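Local coordinates for stage II sporulation protein Q (Bacillus subtilis, PDB 3TUF) that forms, together with SpoIIIAH, an intercellular channel between mother cell and forespore, and takes part in forespore engulfment during sporulation, at residues A98-T103 against V143-V148; G102-A107 against V135-G140. All coordinates share one frame; numbering follows the deposited sequence.

In the fold
Both contacts use strand 102-110, and they share Gly102 and Thr103 at its start. Their centres lie about 10 Å apart, within the M23 peptidase family region. Contact 1 is partly buried and mostly polar. Five of its six hydrogen bonds are donated by backbone N-H groups, and it includes the short antiparallel pairing of Gly102 with Val143. Contact 2 lies at the surface. There the loop 135-140 crosses the bulged part of the same strand with one direct hydrogen bond, a water bridge and valine packing. The two contacts touch through Val143, whose CG1 packs against Val137 and Val104. Apolar packing thus continues from one into the other.

Contact 1: A98-T103 against V143-V148; sequences ASLSGT and VKQNQV
Ala98 is bonded through its backbone at both ends to the turn opposite. Ala98 O accepts from Asn146 N at 2.6 Å, in the carbonyl plane and nearly straight at 172°. Ala98 N donates to Gln147 O at 2.9 Å, approaching from above that carbonyl plane. The methyl of Ala98 points at the other segment, and Ala98 CB lies 3.8 Å from Val143 CG2. This branch of Val143 sits between its own backbone N and carbonyl carbon, which turns it toward Ala98. Val143 also forms an antiparallel hydrogen-bonded pair with Gly102: Gly102 N donates to Val143 O at 3.1 Å, and Val143 N donates back to Gly102 O at 2.9 Å.

The fold changes sheets here. Residues 98-101 lead from strand 95-97 to strand 102-110, and residues 144-147 lead from strand 142-143 to strand 148-151. The second connection is a type II beta turn from Lys144 to Gln147, closed by the N-H of Gln147 on Lys144 O.

Gln145 is bonded twice across the middle of the contact, once through its backbone N and once through its side chain. Gln145 N donates to Ser101 OG at 2.9 Å in a bent bond. The CG of Gln145 is anti to the backbone N (chi1 176°). The chain, extended beyond CG, reaches the carbonyl of Ser99, where NE2 of Gln145 donates to Ser99 O at 2.7 Å. That bond is bent too, and Ser99 O lies 25° out of the amide plane. NE2 is also bonded to Asn40 O, which further fixes the rotation of the amide. The hydroxyl of Ser99 turns to another partner, Ala42 O.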
loop_
_atom_site.group_PDB
_atom_site.type_symbol
_atom_site.label_atom_id
_atom_site.label_comp_id
_atom_site.label_asym_id
_atom_site.label_seq_id
_atom_site.Cartn_x
_atom_site.Cartn_y
_atom_site.Cartn_z
ATOM N N ALA A 98 -17.035 -8.977 41.736
ATOM C CA ALA A 98 -16.596 -7.724 41.195
ATOM C C ALA A 98 -15.306 -7.314 41.903
ATOM O O ALA A 98 -15.193 -7.317 43.146
ATOM C CB ALA A 98 -17.675 -6.667 41.321
ATOM N N SER A 99 -14.313 -7.040 41.066
ATOM C CA SER A 99 -13.013 -6.584 41.488
ATOM C C SER A 99 -13.070 -5.173 42.051
ATOM O O SER A 99 -12.254 -4.825 42.878
ATOM C CB SER A 99 -12.092 -6.603 40.280
ATOM O OG SER A 99 -10.941 -5.834 40.544
ATOM N N LEU A 100 -14.004 -4.361 41.564
ATOM C CA LEU A 100 -14.241 -3.036 42.105
ATOM C C LEU A 100 -15.728 -2.740 41.970
ATOM O O LEU A 100 -16.429 -3.402 41.207
ATOM C CB LEU A 100 -13.473 -1.972 41.322
ATOM C CG LEU A 100 -11.931 -1.899 41.325
ATOM C CD1 LEU A 100 -11.488 -1.136 40.122
ATOM C CD2 LEU A 100 -11.324 -1.260 42.580
ATOM N N SER A 101 -16.206 -1.734 42.699
ATOM C CA SER A 101 -17.585 -1.305 42.595
ATOM C C SER A 101 -17.882 -0.521 41.281
ATOM O O SER A 101 -17.034 0.186 40.720
ATOM C CB SER A 101 -17.941 -0.518 43.844
ATOM O OG SER A 101 -17.486 -1.226 45.020
ATOM N N GLY A 102 -19.089 -0.668 40.756
ATOM C CA GLY A 102 -19.418 0.038 39.541
ATOM C C GLY A 102 -20.771 -0.323 39.055
ATOM O O GLY A 102 -21.600 -0.804 39.820
ATOM N N THR A 103 -20.993 -0.097 37.773
ATOM C CA THR A 103 -22.283 -0.350 37.173
ATOM C C THR A 103 -22.097 -1.313 36.045
ATOM O O THR A 103 -21.232 -1.111 35.198
ATOM C CB THR A 103 -22.833 0.908 36.578
ATOM O OG1 THR A 103 -22.946 1.879 37.615
ATOM C CG2 THR A 103 -24.196 0.645 35.980
ATOM N N VAL A 143 -23.041 -2.871 41.162
ATOM C CA VAL A 143 -22.463 -3.880 42.077
ATOM C C VAL A 143 -21.449 -3.257 43.002
ATOM O O VAL A 143 -20.900 -2.170 42.705
ATOM C CB VAL A 143 -21.781 -5.076 41.345
ATOM C CG1 VAL A 143 -22.809 -5.924 40.606
ATOM C CG2 VAL A 143 -20.745 -4.604 40.395
ATOM N N LYS A 144 -21.203 -3.939 44.114
ATOM C CA LYS A 144 -20.166 -3.549 45.060
ATOM C C LYS A 144 -18.979 -4.534 44.943
ATOM O O LYS A 144 -19.127 -5.671 44.447
ATOM C CB LYS A 144 -20.720 -3.339 46.529
ATOM C CG LYS A 144 -21.798 -4.346 46.947
ATOM C CD LYS A 144 -22.772 -3.958 48.137
ATOM C CE LYS A 144 -24.058 -4.903 48.242
ATOM N NZ LYS A 144 -23.844 -6.412 48.405
ATOM N N GLN A 145 -17.791 -4.047 45.339
ATOM C CA GLN A 145 -16.566 -4.813 45.342
ATOM C C GLN A 145 -16.775 -6.138 46.085
ATOM O O GLN A 145 -17.318 -6.124 47.152
ATOM C CB GLN A 145 -15.505 -3.971 46.034
ATOM C CG GLN A 145 -14.203 -4.714 46.190
ATOM C CD GLN A 145 -12.964 -3.833 46.349
ATOM O OE1 GLN A 145 -12.886 -2.998 47.261
ATOM N NE2 GLN A 145 -11.970 -4.043 45.474
ATOM N N ASN A 146 -16.381 -7.271 45.509
ATOM C CA ASN A 146 -16.563 -8.635 46.092
ATOM C C ASN A 146 -17.950 -9.232 46.007
ATOM O O ASN A 146 -18.225 -10.369 46.485
ATOM C CB ASN A 146 -16.030 -8.730 47.525
ATOM C CG ASN A 146 -14.537 -8.608 47.538
ATOM O OD1 ASN A 146 -13.978 -7.549 47.868
ATOM N ND2 ASN A 146 -13.867 -9.655 47.060
ATOM N N GLN A 147 -18.835 -8.474 45.372
ATOM C CA GLN A 147 -20.145 -8.970 45.123
ATOM C C GLN A 147 -20.090 -9.950 43.981
ATOM O O GLN A 147 -19.604 -9.616 42.880
ATOM C CB GLN A 147 -21.050 -7.834 44.793
ATOM C CG GLN A 147 -22.481 -8.315 44.758
ATOM C CD GLN A 147 -23.444 -7.248 44.300
ATOM O OE1 GLN A 147 -24.394 -7.583 43.607
ATOM N NE2 GLN A 147 -23.235 -5.982 44.675
ATOM N N VAL A 148 -20.560 -11.166 44.245
ATOM C CA VAL A 148 -20.501 -12.218 43.239
ATOM C C VAL A 148 -21.304 -11.774 42.051
ATOM O O VAL A 148 -22.409 -11.213 42.206
ATOM C CB VAL A 148 -21.076 -13.536 43.747
ATOM C CG1 VAL A 148 -21.511 -14.434 42.591
ATOM C CG2 VAL A 148 -20.020 -14.246 44.653
#

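Contact 2: G102-A107 against V135-G140; sequences GTVVKA and VSVEQG
Val104 O accepts a hydrogen bond from Gly140 N at 2.8 Å, in the carbonyl plane and almost straight at 167°. It is the direct hydrogen bond between these segments. A second link runs through a water, which accepts from Gln139 N at 2.7 Å and donates to Ala107 O at 3.0 Å.

Val104 carries most of the apolar packing. Val104 CG1 is anti to the backbone N (chi1 169°) and rests 3.6 Å from Glu138 O. The other branch, Val104 CG2, meets Val137 CB at 3.9 Å, with both methyls of Val137 close by.

Strand 102-110 has a classic beta bulge here, with Val105 and Lys106 both facing Glu118 of strand 116-120. The loop 135-140, which joins strands 134-135 and 142-143, crosses this bulged part. Gln139 CG comes to within 3.2 Å of Val105 O. Further along, the methyl of Ala107 points at the loop, and Ala107 CB lies 4.1 Å from Glu138 CA. The backbone N of Glu138 is bonded to the carboxylate of Asp141.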
loop_
_atom_site.group_PDB
_atom_site.type_symbol
_atom_site.label_atom_id
_atom_site.label_comp_id
_atom_site.label_asym_id
_atom_site.label_seq_id
_atom_site.Cartn_x
_atom_site.Cartn_y
_atom_site.Cartn_z
ATOM N N GLY A 102 -19.089 -0.668 40.756
ATOM C CA GLY A 102 -19.418 0.038 39.541
ATOM C C GLY A 102 -20.771 -0.323 39.055
ATOM O O GLY A 102 -21.600 -0.804 39.820
ATOM N N THR A 103 -20.993 -0.097 37.773
ATOM C CA THR A 103 -22.283 -0.350 37.173
ATOM C C THR A 103 -22.097 -1.313 36.045
ATOM O O THR A 103 -21.232 -1.111 35.198
ATOM C CB THR A 103 -22.833 0.908 36.578
ATOM O OG1 THR A 103 -22.946 1.879 37.615
ATOM C CG2 THR A 103 -24.196 0.645 35.980
ATOM N N VAL A 104 -22.932 -2.343 36.019
ATOM C CA VAL A 104 -22.846 -3.381 35.010
ATOM C C VAL A 104 -23.297 -2.779 33.712
ATOM O O VAL A 104 -24.471 -2.407 33.589
ATOM C CB VAL A 104 -23.778 -4.568 35.330
ATOM C CG1 VAL A 104 -23.886 -5.549 34.101
ATOM C CG2 VAL A 104 -23.296 -5.255 36.592
ATOM N N VAL A 105 -22.391 -2.649 32.745
ATOM C CA VAL A 105 -22.825 -2.088 31.496
ATOM C C VAL A 105 -23.049 -3.183 30.490
ATOM O O VAL A 105 -23.616 -2.948 29.471
ATOM C CB VAL A 105 -21.895 -0.963 30.993
ATOM C CG1 VAL A 105 -22.070 0.280 31.896
ATOM C CG2 VAL A 105 -20.415 -1.422 30.928
ATOM N N LYS A 106 -22.651 -4.405 30.802
ATOM C CA LYS A 106 -22.848 -5.467 29.832
ATOM C C LYS A 106 -22.983 -6.811 30.500
ATOM O O LYS A 106 -22.196 -7.154 31.393
ATOM C CB LYS A 106 -21.682 -5.524 28.846
ATOM C CG LYS A 106 -22.034 -6.353 27.637
ATOM C CD LYS A 106 -20.865 -7.042 26.983
ATOM C CE LYS A 106 -20.230 -6.251 25.842
ATOM N NZ LYS A 106 -19.640 -7.261 24.927
ATOM N N ALA A 107 -23.972 -7.585 30.077
ATOM C CA ALA A 107 -24.128 -8.941 30.629
ATOM C C ALA A 107 -24.827 -9.845 29.635
ATOM O O ALA A 107 -26.080 -9.812 29.557
ATOM C CB ALA A 107 -24.866 -8.885 31.882
ATOM N N VAL A 135 -24.577 -16.034 35.333
ATOM C CA VAL A 135 -24.485 -14.622 35.640
ATOM C C VAL A 135 -25.470 -14.360 36.761
ATOM O O VAL A 135 -26.546 -15.001 36.840
ATOM C CB VAL A 135 -24.750 -13.799 34.341
ATOM C CG1 VAL A 135 -25.199 -12.394 34.645
ATOM C CG2 VAL A 135 -23.467 -13.741 33.534
ATOM N N SER A 136 -25.089 -13.468 37.664
ATOM C CA SER A 136 -25.911 -13.153 38.811
ATOM C C SER A 136 -26.262 -11.667 38.705
ATOM O O SER A 136 -26.799 -11.086 39.649
ATOM C CB SER A 136 -25.151 -13.486 40.105
ATOM O OG SER A 136 -24.615 -14.840 40.067
ATOM N N VAL A 137 -25.962 -11.048 37.549
ATOM C CA VAL A 137 -26.246 -9.617 37.315
ATOM C C VAL A 137 -26.903 -9.399 35.961
ATOM O O VAL A 137 -26.960 -10.304 35.134
ATOM C CB VAL A 137 -24.963 -8.697 37.374
ATOM C CG1 VAL A 137 -24.444 -8.563 38.766
ATOM C CG2 VAL A 137 -23.846 -9.225 36.467
ATOM N N GLU A 138 -27.369 -8.179 35.727
ATOM C CA GLU A 138 -27.862 -7.791 34.404
ATOM C C GLU A 138 -27.535 -6.311 34.125
ATOM O O GLU A 138 -27.329 -5.507 35.072
ATOM C CB GLU A 138 -29.374 -8.003 34.308
ATOM C CG GLU A 138 -30.154 -6.940 35.082
ATOM C CD GLU A 138 -31.638 -7.230 35.139
ATOM O OE1 GLU A 138 -32.212 -7.688 34.129
ATOM O OE2 GLU A 138 -32.244 -6.993 36.196
ATOM N N GLN A 139 -27.497 -5.942 32.849
ATOM C CA GLN A 139 -27.225 -4.556 32.484
ATOM C C GLN A 139 -27.947 -3.551 33.423
ATOM O O GLN A 139 -29.134 -3.701 33.704
ATOM C CB GLN A 139 -27.661 -4.325 31.048
ATOM C CG GLN A 139 -26.573 -3.727 30.250
ATOM C CD GLN A 139 -27.099 -3.065 29.028
ATOM O OE1 GLN A 139 -27.608 -3.731 28.122
ATOM N NE2 GLN A 139 -26.999 -1.736 28.982
ATOM N N GLY A 140 -27.224 -2.543 33.914
ATOM C CA GLY A 140 -27.809 -1.538 34.820
ATOM C C GLY A 140 -27.662 -1.859 36.315
ATOM O O GLY A 140 -27.786 -0.944 37.170
HETATM O O HOH W 1 -27.897 -7.704 30.788
#